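Local coordinates for protein halorhodopsin (Halobacterium salinarum, PDB 2JAF) that pumps chloride ions across the archaeal membrane, driven by light absorbed by its bound retinal, at residues W63-M68 / I119-G124; G124-V129 / F247-W252. The protein carries 2 engineered substitutions. All blocks are in the same frame, centred on the assembly; numbering follows the deposited sequence.

Interaction 1 (W63-M68 / I119-G124)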
ATOM      1  N   TRP A  63      10.211  19.706   0.085  1.00 34.48           N
ATOM      2  CA  TRP A  63       9.125  20.651   0.308  1.00 34.53           C
ATOM      3  C   TRP A  63       7.785  19.985  -0.014  1.00 33.99           C
ATOM      4  O   TRP A  63       6.820  20.117   0.739  1.00 33.19           O
ATOM      5  CB  TRP A  63       9.305  21.885  -0.580  1.00 35.14           C
ATOM      6  CG  TRP A  63       8.153  22.841  -0.523  1.00 35.94           C
ATOM      7  CD1 TRP A  63       7.687  23.503   0.577  1.00 35.46           C
ATOM      8  CD2 TRP A  63       7.325  23.253  -1.620  1.00 36.78           C
ATOM      9  NE1 TRP A  63       6.623  24.304   0.233  1.00 37.07           N
ATOM     10  CE2 TRP A  63       6.381  24.170  -1.109  1.00 37.53           C
ATOM     11  CE3 TRP A  63       7.293  22.937  -2.985  1.00 38.94           C
ATOM     12  CZ2 TRP A  63       5.410  24.777  -1.918  1.00 38.90           C
ATOM     13  CZ3 TRP A  63       6.327  23.540  -3.791  1.00 40.03           C
ATOM     14  CH2 TRP A  63       5.400  24.450  -3.251  1.00 39.62           C
ATOM     15  N   GLY A  64       7.738  19.274  -1.139  1.00 33.06           N
ATOM     16  CA  GLY A  64       6.517  18.597  -1.544  1.00 33.48           C
ATOM     17  C   GLY A  64       6.122  17.485  -0.588  1.00 33.90           C
ATOM     18  O   GLY A  64       4.953  17.358  -0.215  1.00 34.56           O
ATOM     19  N   ALA A  65       7.094  16.672  -0.196  1.00 33.35           N
ATOM     20  CA  ALA A  65       6.842  15.578   0.729  1.00 34.29           C
ATOM     21  C   ALA A  65       6.327  16.147   2.044  1.00 34.27           C
ATOM     22  O   ALA A  65       5.449  15.567   2.690  1.00 35.02           O
ATOM     23  CB  ALA A  65       8.122  14.790   0.967  1.00 35.20           C
ATOM     24  N   THR A  66       6.871  17.294   2.431  1.00 33.05           N
ATOM     25  CA  THR A  66       6.468  17.939   3.674  1.00 33.42           C
ATOM     26  C   THR A  66       5.057  18.513   3.580  1.00 32.95           C
ATOM     27  O   THR A  66       4.287  18.434   4.535  1.00 31.70           O
ATOM     28  CB  THR A  66       7.454  19.060   4.056  1.00 34.15           C
ATOM     29  OG1 THR A  66       8.773  18.505   4.180  1.00 33.51           O
ATOM     30  CG2 THR A  66       7.060  19.692   5.380  1.00 33.96           C
ATOM     31  N   LEU A  67       4.721  19.081   2.425  1.00 32.37           N
ATOM     32  CA  LEU A  67       3.398  19.657   2.205  1.00 32.91           C
ATOM     33  C   LEU A  67       2.287  18.634   2.395  1.00 31.52           C
ATOM     34  O   LEU A  67       1.189  18.963   2.844  1.00 32.29           O
ATOM     35  CB  LEU A  67       3.293  20.229   0.786  1.00 34.76           C
ATOM     36  CG  LEU A  67       3.801  21.653   0.568  1.00 37.14           C
ATOM     37  CD1 LEU A  67       3.730  22.002  -0.913  1.00 38.21           C
ATOM     38  CD2 LEU A  67       2.952  22.621   1.389  1.00 37.73           C
ATOM     39  N   MET A  68       2.573  17.390   2.045  1.00 29.99           N
ATOM     40  CA  MET A  68       1.570  16.346   2.157  1.00 29.31           C
ATOM     41  C   MET A  68       1.308  15.818   3.550  1.00 28.24           C
ATOM     42  O   MET A  68       0.297  15.161   3.772  1.00 27.54           O
ATOM     43  CB  MET A  68       1.923  15.196   1.241  1.00 30.02           C
ATOM     44  CG  MET A  68       1.632  15.522  -0.202  1.00 33.79           C
ATOM     45  SD  MET A  68       1.686  14.032  -1.133  1.00 33.41           S
ATOM     46  CE  MET A  68       3.424  13.989  -1.521  1.00 32.97           C
ATOM     47  N   ILE A 119       6.284  11.179   6.652  1.00 25.69           N
ATOM     48  CA  ILE A 119       7.185  11.824   7.606  1.00 23.68           C
ATOM     49  C   ILE A 119       8.564  11.195   7.426  1.00 23.89           C
ATOM     50  O   ILE A 119       9.581  11.895   7.369  1.00 24.51           O
ATOM     51  CB  ILE A 119       6.712  11.608   9.073  1.00 22.32           C
ATOM     52  CG1 ILE A 119       5.410  12.370   9.328  1.00 23.65           C
ATOM     53  CG2 ILE A 119       7.797  12.065  10.056  1.00 24.05           C
ATOM     54  CD1 ILE A 119       4.815  12.134  10.726  1.00 22.62           C
ATOM     55  N   LEU A 120       8.593   9.866   7.330  1.00 25.20           N
ATOM     56  CA  LEU A 120       9.843   9.131   7.159  1.00 25.66           C
ATOM     57  C   LEU A 120      10.481   9.419   5.798  1.00 25.26           C
ATOM     58  O   LEU A 120      11.703   9.433   5.665  1.00 26.43           O
ATOM     59  CB  LEU A 120       9.591   7.627   7.333  1.00 24.96           C
ATOM     60  CG  LEU A 120       9.101   7.250   8.745  1.00 26.35           C
ATOM     61  CD1 LEU A 120       8.659   5.790   8.798  1.00 24.40           C
ATOM     62  CD2 LEU A 120      10.222   7.506   9.750  1.00 27.28           C
ATOM     63  N   LEU A 121       9.650   9.648   4.788  1.00 27.34           N
ATOM     64  CA  LEU A 121      10.159   9.962   3.458  1.00 29.32           C
ATOM     65  C   LEU A 121      10.878  11.311   3.514  1.00 28.26           C
ATOM     66  O   LEU A 121      11.992  11.457   3.011  1.00 28.96           O
ATOM     67  CB  LEU A 121       9.011  10.028   2.445  1.00 29.97           C
ATOM     68  CG  LEU A 121       9.407  10.503   1.041  1.00 32.08           C
ATOM     69  CD1 LEU A 121      10.471   9.577   0.458  1.00 32.78           C
ATOM     70  CD2 LEU A 121       8.179  10.547   0.152  1.00 34.25           C
ATOM     71  N   ALA A 122      10.238  12.293   4.142  1.00 27.42           N
ATOM     72  CA  ALA A 122      10.827  13.624   4.265  1.00 26.76           C
ATOM     73  C   ALA A 122      12.152  13.561   5.011  1.00 27.43           C
ATOM     74  O   ALA A 122      13.150  14.142   4.579  1.00 27.83           O
ATOM     75  CB  ALA A 122       9.862  14.566   4.984  1.00 25.93           C
ATOM     76  N   LEU A 123      12.160  12.852   6.135  1.00 26.52           N
ATOM     77  CA  LEU A 123      13.364  12.704   6.941  1.00 28.52           C
ATOM     78  C   LEU A 123      14.432  11.931   6.165  1.00 29.02           C
ATOM     79  O   LEU A 123      15.621  12.245   6.240  1.00 29.88           O
ATOM     80  CB  LEU A 123      13.035  11.951   8.231  1.00 28.90           C
ATOM     81  CG  LEU A 123      13.666  12.358   9.563  1.00 31.29           C
ATOM     82  CD1 LEU A 123      13.817  11.110  10.405  1.00 28.95           C
ATOM     83  CD2 LEU A 123      15.013  13.027   9.371  1.00 33.16           C
ATOM     84  N   GLY A 124      13.999  10.910   5.428  1.00 31.11           N
ATOM     85  CA  GLY A 124      14.924  10.102   4.653  1.00 31.27           C
ATOM     86  C   GLY A 124      15.605  10.878   3.540  1.00 33.17           C
ATOM     87  O   GLY A 124      16.806  10.721   3.311  1.00 33.26           O
TER
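Ala65 and Ala122 face each other where two helices of the seven-helix microbial rhodopsin bundle run side by side. Helix 58-82 carries the first segment and helix 106-127 the second. The axes of the two short segments come within 8.8 Å and run nearly antiparallel, at 157°. The small alanine side chains are consistent with this spacing. At the nearest point, the CA atoms of Ala65 and Ala122 are 5.7 Å apart. Both CA-CB bonds point toward the other helix. The methyls meet side by side rather than end to end, with 4.4 Å between Ala65 CB and Ala122 CB.

Leu121 adds a longer arm to this alanine pair. Its CG lies anti to the backbone N (chi1 174°), and its CD2 branch reaches Ala65, with 4.3 Å between Leu121 CD2 and Ala65 CB. CD1 is the more distant branch from that methyl. Ala65 therefore packs against two consecutive residues of 119-124. Leu121 also touches Thr136 of the second subunit, so this side of the contact lies close to a subunit boundary.

Thr66, next to Ala65 in its helix, meets the same Ala122 methyl. All four touching residues are buried, and the contact is apolar apart from the threonine hydroxyl. Thr66 also packs on Ala246 of helix 227-255. A third helix therefore adjoins the pair. Ile119, one turn before Ala122, belongs to the retinal pocket and touches the chromophore, but not helix segment 63-68.

The buried hydroxyl of Thr66 is satisfied within its own helix. OG1 stands beside the backbone N, anti to the carbonyl carbon, and is hydrogen-bonded to Ile62 O. The same OG1 lies 4.2 Å from Ala122 CB, a simple packing contact.

Interaction 2 (G124-V129 / F247-W252)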
ATOM      1  N   GLY A 124      13.999  10.910   5.428  1.00 31.11           N
ATOM      2  CA  GLY A 124      14.924  10.102   4.653  1.00 31.27           C
ATOM      3  C   GLY A 124      15.605  10.878   3.540  1.00 33.17           C
ATOM      4  O   GLY A 124      16.806  10.721   3.311  1.00 33.26           O
ATOM      5  N   LEU A 125      14.840  11.707   2.838  1.00 33.30           N
ATOM      6  CA  LEU A 125      15.395  12.517   1.761  1.00 34.75           C
ATOM      7  C   LEU A 125      16.397  13.500   2.364  1.00 34.97           C
ATOM      8  O   LEU A 125      17.509  13.652   1.867  1.00 35.25           O
ATOM      9  CB  LEU A 125      14.278  13.274   1.036  1.00 35.62           C
ATOM     10  CG  LEU A 125      13.274  12.420   0.257  1.00 37.88           C
ATOM     11  CD1 LEU A 125      12.137  13.282  -0.262  1.00 38.30           C
ATOM     12  CD2 LEU A 125      13.990  11.728  -0.896  1.00 38.50           C
ATOM     13  N   LEU A 126      16.002  14.152   3.451  1.00 35.52           N
ATOM     14  CA  LEU A 126      16.876  15.107   4.120  1.00 35.26           C
ATOM     15  C   LEU A 126      18.203  14.455   4.487  1.00 36.17           C
ATOM     16  O   LEU A 126      19.270  15.040   4.291  1.00 35.56           O
ATOM     17  CB  LEU A 126      16.202  15.641   5.386  1.00 36.46           C
ATOM     18  CG  LEU A 126      16.999  16.643   6.221  1.00 37.96           C
ATOM     19  CD1 LEU A 126      17.270  17.900   5.407  1.00 38.37           C
ATOM     20  CD2 LEU A 126      16.220  16.985   7.479  1.00 39.31           C
ATOM     21  N   ALA A 127      18.131  13.237   5.015  1.00 35.35           N
ATOM     22  CA  ALA A 127      19.323  12.504   5.419  1.00 35.55           C
ATOM     23  C   ALA A 127      19.982  11.783   4.245  1.00 36.53           C
ATOM     24  O   ALA A 127      21.057  11.209   4.390  1.00 35.86           O
ATOM     25  CB  ALA A 127      18.969  11.503   6.511  1.00 35.36           C
ATOM     26  N   ASP A 128      19.329  11.813   3.088  1.00 38.33           N
ATOM     27  CA  ASP A 128      19.857  11.168   1.887  1.00 40.84           C
ATOM     28  C   ASP A 128      20.303   9.732   2.169  1.00 41.45           C
ATOM     29  O   ASP A 128      21.455   9.365   1.931  1.00 41.09           O
ATOM     30  CB  ASP A 128      21.035  11.982   1.342  1.00 43.06           C
ATOM     31  CG  ASP A 128      21.477  11.519  -0.030  1.00 45.30           C
ATOM     32  OD1 ASP A 128      20.612  11.421  -0.925  1.00 45.97           O
ATOM     33  OD2 ASP A 128      22.685  11.260  -0.211  1.00 47.52           O
ATOM     34  N   VAL A 129      19.374   8.922   2.668  1.00 41.14           N
ATOM     35  CA  VAL A 129      19.660   7.531   3.003  1.00 41.82           C
ATOM     36  C   VAL A 129      19.535   6.617   1.791  1.00 43.27           C
ATOM     37  O   VAL A 129      19.064   7.030   0.735  1.00 43.18           O
ATOM     38  CB  VAL A 129      18.695   7.023   4.099  1.00 41.30           C
ATOM     39  CG1 VAL A 129      18.768   7.932   5.319  1.00 40.87           C
ATOM     40  CG2 VAL A 129      17.274   6.975   3.559  1.00 40.54           C
ATOM     41  N   PHE A 247       7.271  22.158  10.165  1.00 22.05           N
ATOM     42  CA  PHE A 247       7.713  23.551  10.140  1.00 24.87           C
ATOM     43  C   PHE A 247       9.220  23.647  10.362  1.00 24.21           C
ATOM     44  O   PHE A 247       9.929  24.341   9.633  1.00 25.76           O
ATOM     45  CB  PHE A 247       7.001  24.364  11.223  1.00 25.97           C
ATOM     46  CG  PHE A 247       7.487  25.786  11.316  1.00 29.93           C
ATOM     47  CD1 PHE A 247       7.163  26.709  10.324  1.00 31.48           C
ATOM     48  CD2 PHE A 247       8.311  26.187  12.362  1.00 31.77           C
ATOM     49  CE1 PHE A 247       7.656  28.015  10.372  1.00 31.82           C
ATOM     50  CE2 PHE A 247       8.810  27.490  12.421  1.00 32.54           C
ATOM     51  CZ  PHE A 247       8.481  28.406  11.423  1.00 33.05           C
ATOM     52  N   ILE A 248       9.703  22.952  11.386  1.00 23.91           N
ATOM     53  CA  ILE A 248      11.125  22.959  11.717  1.00 23.54           C
ATOM     54  C   ILE A 248      11.959  22.402  10.573  1.00 25.32           C
ATOM     55  O   ILE A 248      13.001  22.967  10.221  1.00 23.28           O
ATOM     56  CB  ILE A 248      11.387  22.134  12.994  1.00 24.27           C
ATOM     57  CG1 ILE A 248      10.725  22.826  14.190  1.00 26.15           C
ATOM     58  CG2 ILE A 248      12.896  21.956  13.212  1.00 23.96           C
ATOM     59  CD1 ILE A 248      10.760  22.019  15.475  1.00 27.93           C
ATOM     60  N   LEU A 249      11.501  21.292   9.996  1.00 23.46           N
ATOM     61  CA  LEU A 249      12.213  20.666   8.889  1.00 23.85           C
ATOM     62  C   LEU A 249      12.262  21.575   7.659  1.00 26.41           C
ATOM     63  O   LEU A 249      13.334  21.816   7.097  1.00 25.70           O
ATOM     64  CB  LEU A 249      11.555  19.326   8.542  1.00 25.57           C
ATOM     65  CG  LEU A 249      11.925  18.555   7.269  1.00 28.93           C
ATOM     66  CD1 LEU A 249      13.404  18.670   6.955  1.00 30.73           C
ATOM     67  CD2 LEU A 249      11.515  17.098   7.462  1.00 28.48           C
ATOM     68  N   LEU A 250      11.104  22.092   7.258  1.00 26.22           N
ATOM     69  CA  LEU A 250      11.015  22.953   6.087  1.00 27.12           C
ATOM     70  C   LEU A 250      11.809  24.253   6.234  1.00 28.03           C
ATOM     71  O   LEU A 250      12.500  24.676   5.303  1.00 28.16           O
ATOM     72  CB  LEU A 250       9.546  23.266   5.793  1.00 27.97           C
ATOM     73  CG  LEU A 250       9.249  24.010   4.488  1.00 28.87           C
ATOM     74  CD1 LEU A 250       9.924  23.300   3.322  1.00 30.20           C
ATOM     75  CD2 LEU A 250       7.746  24.066   4.276  1.00 29.95           C
ATOM     76  N   ARG A 251      11.715  24.876   7.404  1.00 28.56           N
ATOM     77  CA  ARG A 251      12.422  26.127   7.656  1.00 28.11           C
ATOM     78  C   ARG A 251      13.925  25.939   7.508  1.00 28.51           C
ATOM     79  O   ARG A 251      14.613  26.808   6.973  1.00 25.43           O
ATOM     80  CB  ARG A 251      12.105  26.655   9.062  1.00 29.38           C
ATOM     81  CG  ARG A 251      12.783  27.987   9.391  1.00 32.27           C
ATOM     82  CD  ARG A 251      12.445  28.488  10.794  1.00 35.32           C
ATOM     83  NE  ARG A 251      12.886  27.558  11.831  1.00 38.47           N
ATOM     84  CZ  ARG A 251      12.693  27.736  13.136  1.00 40.04           C
ATOM     85  NH1 ARG A 251      12.063  28.818  13.580  1.00 40.92           N
ATOM     86  NH2 ARG A 251      13.118  26.821  13.998  1.00 39.27           N
ATOM     87  N   TRP A 252      14.434  24.805   7.983  1.00 25.67           N
ATOM     88  CA  TRP A 252      15.862  24.531   7.894  1.00 28.33           C
ATOM     89  C   TRP A 252      16.258  24.356   6.433  1.00 29.06           C
ATOM     90  O   TRP A 252      17.262  24.908   5.983  1.00 29.66           O
ATOM     91  CB  TRP A 252      16.230  23.264   8.673  1.00 27.13           C
ATOM     92  CG  TRP A 252      17.721  23.069   8.792  1.00 27.55           C
ATOM     93  CD1 TRP A 252      18.539  23.563   9.770  1.00 27.28           C
ATOM     94  CD2 TRP A 252      18.572  22.400   7.857  1.00 26.69           C
ATOM     95  NE1 TRP A 252      19.852  23.243   9.499  1.00 27.33           N
ATOM     96  CE2 TRP A 252      19.900  22.530   8.331  1.00 27.13           C
ATOM     97  CE3 TRP A 252      18.346  21.705   6.660  1.00 26.62           C
ATOM     98  CZ2 TRP A 252      20.996  21.989   7.649  1.00 25.77           C
ATOM     99  CZ3 TRP A 252      19.440  21.169   5.981  1.00 26.66           C
ATOM    100  CH2 TRP A 252      20.747  21.316   6.480  1.00 25.83           C
TER
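Leu126 reaches across to Leu249 and Trp252, one methyl for each. It stands in the last turn of helix 106-127, which closes with a Schellman motif. Val129 N bonds back to Gly124 O, Asp128 N bonds to Leu125 O, and Asp128 has positive phi.

Along 247-252, Phe247 comes first and lies on the side of helix 27-50. Its CE2 sits 3.6 Å above the guanidinium plane of Arg251, toward the rim. Ile248 packs on Leu202 of helix 193-216. Leu249 then turns toward Leu126. The two leucine chains lie alongside each other and run opposite ways, and Leu126 CD2 comes to 3.3 Å from Leu249 CD1. This is tighter than usual for two methyls. Leu250 packs on Phe47. Trp252, a turn after Leu249, brings the six-membered part of its indole to the other branch of Leu126. The approach is oblique, with 4.0 Å from Leu126 CD1 to Trp252 CZ3. With CG anti to the backbone N (chi1 179°), Leu126 extends far enough for its branches to serve both partners. An alanine in place of Leu126 removes both methyls and would probably open a gap beside Leu249 and leave the Trp252 ring less firmly held.

Around this contact, Leu126 also touches Leu199 and Trp252 touches Glu194 and Ile195, all on helix 193-216. Helix 227-255 thus borders helix 106-127 through Leu249 and Trp252, helix 193-216 through Ile248 and Trp252, helix 27-50 at Phe247, Leu250 and Arg251, and helix 58-82 at Leu250.

Overall arrangement
Interactions 1 and 2 follow one another along helix 106-127 and share Gly124. Their centres are about 7 Å apart, on the same side of the chain's centre. Interaction 1 joins this helix to helix 58-82, and interaction 2 joins its end to helix 227-255. The two contacts also touch directly: Ala122 CB is 3.9 Å from Leu249 CD2, and Trp63 CD1 is 3.5 Å from Leu250 CD1. Two helices that follow each other in the chain and the much later helix 227-255 are thus packed together in one part of the bundle. In this family, that part is the cytoplasmic half. The retinal lies about 12 Å from the side chains of Ala122 and Leu249.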